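Local coordinates for 2OG-Fe dioxygenase family protein (Methylibium petroleiphilum, PDB 3PL0) that probably acts as an iron-dependent dioxygenase of the 2-oxoglutarate type, built on a cupin-like double-stranded beta-helix fold, at residues A[30-35]-A[121-126]; A[125-130]-A[241-246]. All coordinates share one frame; numbering follows the deposited sequence.

Contact 1. Residues A[30-35]-A[121-126]; sequences AALETL and SALLVA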
# COMPACT_ATOMS: atom_id res chain seq x y z
N ALA A 30 3.29 16.70 -2.33
CA ALA A 30 4.42 17.46 -2.82
C ALA A 30 5.75 16.69 -2.62
O ALA A 30 6.62 16.68 -3.52
CB ALA A 30 4.46 18.90 -2.17
N ALA A 31 5.93 16.04 -1.47
CA ALA A 31 7.13 15.25 -1.22
C ALA A 31 7.25 14.09 -2.22
O ALA A 31 8.36 13.81 -2.68
CB ALA A 31 7.19 14.74 0.24
N LEU A 32 6.13 13.47 -2.59
CA LEU A 32 6.11 12.43 -3.61
C LEU A 32 6.53 12.93 -4.98
O LEU A 32 7.35 12.29 -5.68
CB LEU A 32 4.72 11.77 -3.72
CG LEU A 32 4.72 10.48 -4.56
CD1 LEU A 32 5.52 9.35 -3.92
CD2 LEU A 32 3.32 10.00 -4.86
N GLU A 33 6.00 14.08 -5.36
CA GLU A 33 6.46 14.75 -6.58
C GLU A 33 7.96 14.99 -6.62
O GLU A 33 8.62 14.72 -7.60
CB GLU A 33 5.85 16.15 -6.70
CG GLU A 33 4.55 16.22 -7.28
CD GLU A 33 4.22 17.65 -7.67
OE1 GLU A 33 4.44 18.56 -6.84
OE2 GLU A 33 3.77 17.87 -8.80
N THR A 34 8.48 15.54 -5.54
CA THR A 34 9.90 15.79 -5.42
C THR A 34 10.69 14.48 -5.45
O THR A 34 11.66 14.39 -6.17
CB THR A 34 10.22 16.63 -4.16
OG1 THR A 34 9.52 17.87 -4.27
CG2 THR A 34 11.71 16.93 -4.06
N LEU A 35 10.24 13.46 -4.71
CA LEU A 35 10.96 12.20 -4.65
C LEU A 35 11.01 11.54 -6.01
O LEU A 35 12.05 10.98 -6.42
CB LEU A 35 10.30 11.22 -3.68
CG LEU A 35 11.08 9.92 -3.43
CD1 LEU A 35 12.37 10.23 -2.58
CD2 LEU A 35 10.20 8.93 -2.76
N SER A 121 6.07 3.61 -13.21
CA SER A 121 7.50 3.29 -13.01
C SER A 121 8.22 4.26 -12.07
O SER A 121 8.98 3.82 -11.22
CB SER A 121 8.25 3.20 -14.34
OG SER A 121 7.83 2.05 -15.05
N ALA A 122 7.96 5.55 -12.20
CA ALA A 122 8.59 6.56 -11.36
C ALA A 122 8.30 6.27 -9.87
O ALA A 122 9.20 6.30 -9.03
CB ALA A 122 8.11 7.99 -11.75
N LEU A 123 7.05 5.92 -9.60
CA LEU A 123 6.59 5.57 -8.26
C LEU A 123 7.33 4.33 -7.74
O LEU A 123 8.01 4.40 -6.74
CB LEU A 123 5.10 5.29 -8.25
CG LEU A 123 4.47 5.01 -6.87
CD1 LEU A 123 4.69 6.23 -5.87
CD2 LEU A 123 3.02 4.65 -7.01
N LEU A 124 7.19 3.19 -8.41
CA LEU A 124 7.79 1.97 -7.90
C LEU A 124 9.32 2.06 -7.75
O LEU A 124 9.88 1.53 -6.81
CB LEU A 124 7.43 0.73 -8.71
CG LEU A 124 6.08 0.10 -8.41
CD1 LEU A 124 4.87 1.11 -8.60
CD2 LEU A 124 5.93 -1.17 -9.31
N VAL A 125 9.98 2.71 -8.70
CA VAL A 125 11.43 2.79 -8.70
C VAL A 125 11.94 3.67 -7.56
O VAL A 125 12.86 3.27 -6.84
CB VAL A 125 11.96 3.28 -10.07
CG1 VAL A 125 13.46 3.73 -10.00
CG2 VAL A 125 11.80 2.17 -11.12
N ALA A 126 11.36 4.86 -7.41
CA ALA A 126 11.83 5.84 -6.42
C ALA A 126 11.70 5.28 -5.02
O ALA A 126 12.62 5.44 -4.18
CB ALA A 126 11.03 7.18 -6.53

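Contact 2. Residues A[125-130]-A[241-246]; sequences VALGEL and LVLTYR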
# COMPACT_ATOMS: atom_id res chain seq x y z
N VAL A 125 9.98 2.71 -8.70
CA VAL A 125 11.43 2.79 -8.70
C VAL A 125 11.94 3.67 -7.56
O VAL A 125 12.86 3.27 -6.84
CB VAL A 125 11.96 3.28 -10.07
CG1 VAL A 125 13.46 3.73 -10.00
CG2 VAL A 125 11.80 2.17 -11.12
N ALA A 126 11.36 4.86 -7.41
CA ALA A 126 11.83 5.84 -6.42
C ALA A 126 11.70 5.28 -5.02
O ALA A 126 12.62 5.44 -4.18
CB ALA A 126 11.03 7.18 -6.53
N LEU A 127 10.59 4.59 -4.78
CA LEU A 127 10.35 3.98 -3.47
C LEU A 127 11.32 2.81 -3.22
O LEU A 127 11.83 2.64 -2.11
CB LEU A 127 8.90 3.52 -3.32
CG LEU A 127 7.82 4.62 -3.34
CD1 LEU A 127 6.49 3.92 -3.41
CD2 LEU A 127 7.95 5.51 -2.08
N GLY A 128 11.58 2.02 -4.24
CA GLY A 128 12.61 0.95 -4.14
C GLY A 128 14.00 1.48 -3.83
O GLY A 128 14.74 0.87 -3.04
N GLU A 129 14.37 2.59 -4.48
CA GLU A 129 15.67 3.21 -4.29
C GLU A 129 15.80 3.73 -2.87
O GLU A 129 16.82 3.56 -2.21
CB GLU A 129 15.89 4.34 -5.30
CG GLU A 129 16.34 3.85 -6.68
CD GLU A 129 16.21 4.93 -7.77
OE1 GLU A 129 15.62 6.00 -7.49
OE2 GLU A 129 16.68 4.72 -8.92
N LEU A 130 14.71 4.34 -2.40
CA LEU A 130 14.67 4.86 -1.01
C LEU A 130 14.79 3.73 0.01
O LEU A 130 15.69 3.74 0.88
CB LEU A 130 13.38 5.63 -0.83
CG LEU A 130 13.14 6.32 0.53
CD1 LEU A 130 12.07 7.40 0.42
CD2 LEU A 130 12.69 5.31 1.55
N LEU A 241 -3.56 2.20 -2.86
CA LEU A 241 -2.63 1.32 -3.56
C LEU A 241 -1.62 0.83 -2.56
O LEU A 241 -0.90 1.65 -2.00
CB LEU A 241 -1.88 2.10 -4.62
CG LEU A 241 -0.79 1.32 -5.37
CD1 LEU A 241 -1.35 0.11 -6.14
CD2 LEU A 241 -0.09 2.30 -6.30
N VAL A 242 -1.53 -0.49 -2.36
CA VAL A 242 -0.52 -1.06 -1.48
C VAL A 242 0.61 -1.67 -2.31
O VAL A 242 0.36 -2.50 -3.21
CB VAL A 242 -1.12 -2.12 -0.54
CG1 VAL A 242 0.00 -2.81 0.32
CG2 VAL A 242 -2.24 -1.46 0.34
N LEU A 243 1.84 -1.25 -2.05
CA LEU A 243 3.02 -1.77 -2.73
C LEU A 243 3.88 -2.45 -1.68
O LEU A 243 4.16 -1.86 -0.61
CB LEU A 243 3.82 -0.66 -3.43
CG LEU A 243 3.13 0.21 -4.51
CD1 LEU A 243 3.99 1.43 -4.95
CD2 LEU A 243 2.74 -0.64 -5.71
N THR A 244 4.29 -3.69 -1.92
CA THR A 244 5.15 -4.35 -0.99
C THR A 244 6.49 -4.62 -1.65
O THR A 244 6.56 -4.98 -2.84
CB THR A 244 4.54 -5.64 -0.45
OG1 THR A 244 4.38 -6.57 -1.52
CG2 THR A 244 3.21 -5.38 0.20
N TYR A 245 7.55 -4.47 -0.87
CA TYR A 245 8.89 -4.74 -1.33
C TYR A 245 9.52 -5.81 -0.45
O TYR A 245 9.53 -5.69 0.80
CB TYR A 245 9.73 -3.45 -1.26
CG TYR A 245 9.31 -2.38 -2.25
CD1 TYR A 245 8.09 -1.72 -2.09
CD2 TYR A 245 10.12 -2.04 -3.32
CE1 TYR A 245 7.69 -0.75 -2.99
CE2 TYR A 245 9.75 -1.07 -4.22
CZ TYR A 245 8.51 -0.44 -4.07
OH TYR A 245 8.15 0.53 -4.97
N ARG A 246 10.08 -6.83 -1.09
CA ARG A 246 10.67 -7.95 -0.36
C ARG A 246 11.99 -8.38 -0.99
O ARG A 246 12.09 -8.50 -2.22
CB ARG A 246 9.68 -9.10 -0.33
CG ARG A 246 10.09 -10.27 0.61
CD ARG A 246 8.92 -11.22 0.85
NE ARG A 246 9.24 -12.16 1.91
CZ ARG A 246 9.95 -13.28 1.73
NH1 ARG A 246 10.40 -13.60 0.53
NH2 ARG A 246 10.21 -14.07 2.75

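Contact 1. Residues A[30-35]-A[121-126]
Two of the helices packed on the outside of the double-stranded beta-helix meet here: Leu32 and Leu35 of helix 29-36 face Leu123 and Ala126 of helix 118-134. The contact is apolar and modest in size, burying 154 Å² over both partners. At its first point two leucines touch by their branch ends. CD1 of Leu32 lies 3.8 Å from CD1 of Leu123, and that same Leu123 methyl also receives CD2 of Leu32 at 4.1 Å, so it sits against both arms of the Leu32 fork. Neither leucine leaves its helix aimed straight at the other; each reaches across because its CG is turned anti to the backbone N (chi1 -168° in Leu32, -175° in Leu123), and the two side chains meet at a slant.

One turn further along each helix the backbones draw closer, with CA of Leu35 and CA of Ala126 6.7 Å apart, against 8.3 Å between CA of Leu32 and CA of Leu123. The small residue makes this possible. Ala126 points its CB at helix 29-36, and that methyl meets the branch carbon CG of Leu35 at 4.1 Å and the Leu35 carbonyl O at 3.9 Å.

Phe43 of helix 40-44 touches both Leu32 and Leu123, while Trp207 packs on Leu32 and Leu241 and Leu243 of strand 237-246 lie against Leu123. Three helices and a strand thus close round the leucine pair, the kind of helical layer that covers a sheet in cupin-fold dioxygenases.

Contact 2. Residues A[125-130]-A[241-246]
Tyr245, near the C-terminal end of strand 237-246, brings its ring up to Leu127 and Gly128 of helix 118-134, and this is where helix and strand are pressed together. CE2 of the ring is 3.5 Å from the Gly128 CA and 3.6 Å from the Gly128 backbone N. With no side chain on Gly128, the ring can come right up to the helix backbone; the CA atoms of Gly128 and Tyr245 are 7.4 Å apart. The CB of Leu127 continues the contact to the phenol end, 3.5 Å from Tyr245 OH. That hydroxyl also hydrogen-bonds to the carbonyl O of Leu124, so the polar tip of a buried tyrosine is satisfied by the helix it packs on. Trp142 and Phe131 each meet the same ring edge-to-face.

Toward the start of the strand segment the contact thins to one pair of methyls, CD1 of Leu127 against CD1 of Leu243 at 3.8 Å. Leu127 holds its CG anti to the carbonyl carbon (chi1 -65°), and its side chain crosses those of Leu243 and Tyr245 at about right angles. The more open side lies on the far face of the helix, where Val125 and Glu129 point away from the strand and are partly exposed.

The short axes run 41° apart and come no closer than 10.1 Å, a usual spacing for a helix on a sheet. Strand 237-246 pairs antiparallel with strands 141-152 and 172-181 on its two edges, so the helix packs over an inner strand of the sheet, consistent with a helix-covered double-stranded beta-helix.

Helix 118-134 is common to both contacts: contact 1 uses its earlier turns against another helix, contact 2 its following turns against strand 237-246, and Val125 and Ala126 belong to both segments. Both are buried, but contact 2 lies deeper, its centre about 9 Å from the chain centre against about 14 Å for contact 1. Their chemistry also differs: contact 1 is made by aliphatic side chains, with one backbone carbonyl, whereas contact 2 adds an aromatic ring and a glycine backbone. They also join directly, since Leu124 CD1 packs on Leu243 CD1 at 3.8 Å. The helix thus borders both helix 29-36 and the main sheet, with Leu123 touching each.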